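Local structure of BamaA.19900.a (6VZZ) at residues Thr180-Val188 against Gly196-Arg204. The protein probably phosphorylates glucose at the expense of ATP, as a glucokinase of the actin-like ATPase clan, and binds beta-D-glucopyranose. Numbering follows the deposited sequence.
Sequences TLQPDHYLV and GIATLLSLR. With CA (calcium ion), chain E; BGC (beta-D-glucopyranose), chain B.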
# COMPACT_ATOMS: atom_id res chain seq x y z
N THR A 180 -9.56 -12.80 16.96
CA THR A 180 -9.38 -11.52 17.62
C THR A 180 -8.19 -10.85 16.94
O THR A 180 -7.29 -11.52 16.43
CB THR A 180 -9.13 -11.70 19.13
OG1 THR A 180 -9.45 -10.49 19.82
CG2 THR A 180 -7.68 -12.05 19.40
N LEU A 181 -8.21 -9.52 16.88
CA LEU A 181 -7.18 -8.78 16.15
C LEU A 181 -6.15 -8.22 17.12
O LEU A 181 -6.50 -7.60 18.13
CB LEU A 181 -7.80 -7.66 15.32
CG LEU A 181 -8.72 -8.13 14.20
CD1 LEU A 181 -9.12 -6.97 13.33
CD2 LEU A 181 -8.06 -9.20 13.37
N GLN A 182 -4.87 -8.45 16.82
CA GLN A 182 -3.79 -7.94 17.64
C GLN A 182 -3.51 -6.48 17.28
O GLN A 182 -4.06 -5.95 16.31
CB GLN A 182 -2.55 -8.82 17.46
CG GLN A 182 -2.74 -10.27 17.89
CD GLN A 182 -3.15 -10.41 19.36
OE1 GLN A 182 -2.64 -9.71 20.25
NE2 GLN A 182 -4.10 -11.32 19.62
N PRO A 183 -2.69 -5.78 18.06
CA PRO A 183 -2.38 -4.39 17.66
C PRO A 183 -1.26 -4.32 16.63
O PRO A 183 -0.14 -3.85 16.86
CB PRO A 183 -1.99 -3.74 19.00
CG PRO A 183 -2.32 -4.73 20.07
CD PRO A 183 -2.24 -6.07 19.43
N ASP A 184 -1.57 -4.83 15.44
CA ASP A 184 -0.70 -4.75 14.27
C ASP A 184 -1.59 -4.36 13.09
O ASP A 184 -2.76 -4.00 13.28
CB ASP A 184 0.05 -6.07 14.07
CG ASP A 184 1.02 -6.36 15.21
OD1 ASP A 184 1.78 -5.45 15.63
OD2 ASP A 184 1.02 -7.51 15.70
N HIS A 185 -1.05 -4.37 11.87
CA HIS A 185 -1.87 -4.03 10.72
C HIS A 185 -2.56 -5.26 10.19
O HIS A 185 -2.02 -6.37 10.24
CB HIS A 185 -1.05 -3.41 9.59
CG HIS A 185 -0.07 -2.39 10.05
ND1 HIS A 185 -0.40 -1.36 10.91
CD2 HIS A 185 1.25 -2.23 9.77
CE1 HIS A 185 0.66 -0.62 11.14
NE2 HIS A 185 1.68 -1.13 10.47
N TYR A 186 -3.76 -5.06 9.64
CA TYR A 186 -4.51 -6.13 9.01
C TYR A 186 -5.03 -5.63 7.68
O TYR A 186 -5.55 -4.51 7.59
CB TYR A 186 -5.65 -6.63 9.91
CG TYR A 186 -5.16 -7.41 11.11
CD1 TYR A 186 -5.02 -8.79 11.05
CD2 TYR A 186 -4.83 -6.76 12.30
CE1 TYR A 186 -4.56 -9.51 12.14
CE2 TYR A 186 -4.37 -7.48 13.40
CZ TYR A 186 -4.24 -8.86 13.31
OH TYR A 186 -3.79 -9.59 14.38
N LEU A 187 -4.86 -6.45 6.64
CA LEU A 187 -5.39 -6.16 5.32
C LEU A 187 -6.80 -6.73 5.21
O LEU A 187 -7.06 -7.86 5.62
CB LEU A 187 -4.48 -6.77 4.25
CG LEU A 187 -4.77 -6.61 2.76
CD1 LEU A 187 -4.67 -5.16 2.33
CD2 LEU A 187 -3.81 -7.46 1.95
N VAL A 188 -7.73 -5.93 4.68
CA VAL A 188 -9.10 -6.38 4.45
C VAL A 188 -9.38 -6.34 2.95
O VAL A 188 -9.13 -5.32 2.30
CB VAL A 188 -10.12 -5.53 5.22
CG1 VAL A 188 -11.53 -6.00 4.90
CG2 VAL A 188 -9.85 -5.58 6.72
N GLY A 196 -12.41 -4.75 -3.51
CA GLY A 196 -12.27 -3.76 -2.46
C GLY A 196 -11.11 -4.11 -1.53
O GLY A 196 -10.93 -5.27 -1.15
N ILE A 197 -10.34 -3.08 -1.17
CA ILE A 197 -9.16 -3.27 -0.33
C ILE A 197 -8.98 -2.07 0.59
O ILE A 197 -8.97 -0.92 0.13
CB ILE A 197 -7.89 -3.48 -1.18
CG1 ILE A 197 -7.95 -4.85 -1.88
CG2 ILE A 197 -6.66 -3.37 -0.32
CD1 ILE A 197 -6.82 -5.10 -2.80
N ALA A 198 -8.83 -2.33 1.89
CA ALA A 198 -8.49 -1.33 2.88
C ALA A 198 -7.57 -1.97 3.91
O ALA A 198 -7.33 -3.18 3.89
CB ALA A 198 -9.74 -0.74 3.53
N THR A 199 -7.03 -1.16 4.83
CA THR A 199 -6.11 -1.68 5.83
C THR A 199 -6.44 -1.12 7.21
O THR A 199 -6.60 0.10 7.36
CB THR A 199 -4.65 -1.34 5.49
OG1 THR A 199 -4.33 -1.85 4.20
CG2 THR A 199 -3.69 -1.96 6.52
N LEU A 200 -6.52 -2.00 8.20
CA LEU A 200 -6.60 -1.60 9.60
C LEU A 200 -5.18 -1.37 10.10
O LEU A 200 -4.36 -2.29 10.09
CB LEU A 200 -7.30 -2.68 10.43
CG LEU A 200 -8.82 -2.83 10.26
CD1 LEU A 200 -9.31 -4.18 10.74
CD2 LEU A 200 -9.55 -1.72 11.01
N LEU A 201 -4.88 -0.14 10.53
CA LEU A 201 -3.53 0.27 10.89
C LEU A 201 -3.38 0.39 12.40
O LEU A 201 -4.28 0.88 13.09
CB LEU A 201 -3.18 1.61 10.24
CG LEU A 201 -3.14 1.72 8.72
CD1 LEU A 201 -2.91 3.15 8.28
CD2 LEU A 201 -2.06 0.82 8.19
N SER A 202 -2.22 -0.03 12.90
CA SER A 202 -1.79 0.20 14.28
C SER A 202 -0.45 0.92 14.25
O SER A 202 0.60 0.28 14.34
CB SER A 202 -1.68 -1.11 15.06
OG SER A 202 -2.92 -1.47 15.63
N LEU A 203 -0.48 2.24 14.13
CA LEU A 203 0.74 3.04 14.14
C LEU A 203 0.93 3.70 15.51
O LEU A 203 0.31 3.30 16.50
CB LEU A 203 0.67 4.06 13.00
CG LEU A 203 0.39 3.54 11.59
CD1 LEU A 203 -0.30 4.62 10.77
CD2 LEU A 203 1.68 3.09 10.93
N ARG A 204 1.77 4.74 15.55
CA ARG A 204 2.19 5.48 16.76
C ARG A 204 3.18 4.69 17.59
O ARG A 204 4.37 4.63 17.26
CB ARG A 204 0.98 5.91 17.61
CG ARG A 204 0.29 7.15 17.09
CD ARG A 204 -0.98 7.46 17.86
NE ARG A 204 -2.09 6.57 17.50
CZ ARG A 204 -3.37 6.90 17.64
NH1 ARG A 204 -3.70 8.10 18.11
NH2 ARG A 204 -4.32 6.04 17.29
CA CA E . 2.21 -3.12 16.89
C2 BGC B . -13.78 0.69 -6.17
C3 BGC B . -13.48 0.72 -4.68
C4 BGC B . -14.43 -0.23 -3.94
C5 BGC B . -14.34 -1.62 -4.57
C6 BGC B . -15.27 -2.63 -3.95
C1 BGC B . -13.71 -0.74 -6.67
O1 BGC B . -13.89 -0.82 -8.03
O2 BGC B . -12.85 1.51 -6.87
O3 BGC B . -13.60 2.04 -4.17
O4 BGC B . -14.05 -0.33 -2.58
O5 BGC B . -14.67 -1.52 -5.96
O6 BGC B . -16.58 -2.12 -3.81
O HOH W 1 1.80 -0.47 17.76
O HOH W 2 4.29 -4.10 16.46
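His-185 turns the edge of its imidazole to the backbone where Leu-201 passes into Ser-202, at the end of strand 196-201. His-185 ND1 accepts the N-H of Ser-202 at 3.0 Å from N. The donor lies close to the ring plane, and the bond is almost straight (172°). Leu-201 lays CD2 over one ring face, a CH-pi contact. CG of His-185 lies anti to the carbonyl carbon (chi1 -44°), and with chi2 at -49° ND1 faces Ser-202 N. The side chain thus carries on the cross-strand bonding just past the Tyr-186 and Leu-200 pair. From there 186-188 and 196-201 run antiparallel as the two arms of a beta hairpin. Tyr-186 with Leu-200 and Val-188 with Ala-198 are hydrogen-bonded pairs; Leu-187 with Thr-199 between them is a non-hydrogen-bonded pair. The hairpin belongs to the mixed sheet that carries helix 303-327 on the Leu-187 and Thr-199 face and helix 146-159 on the face of Ala-198 and Leu-200. On the first face Leu-187 CD1 meets Ile-197 CG2 at 3.8 Å. On the second, Leu-200 crosses Leu-181 at about a right angle, CD1 to CD1 at 3.8 Å. Leu-181 also sets CD2 over the centre of the Tyr-186 ring, and Tyr-186 OH accepts the Gln-182 N-H. Pro-183 O and Asp-184 OD1 bind calcium with two waters, while Asp-184 OD2 pairs with Arg-330. At the far end Gly-196 CA lies 3.5 Å from C6 of the bound glucose.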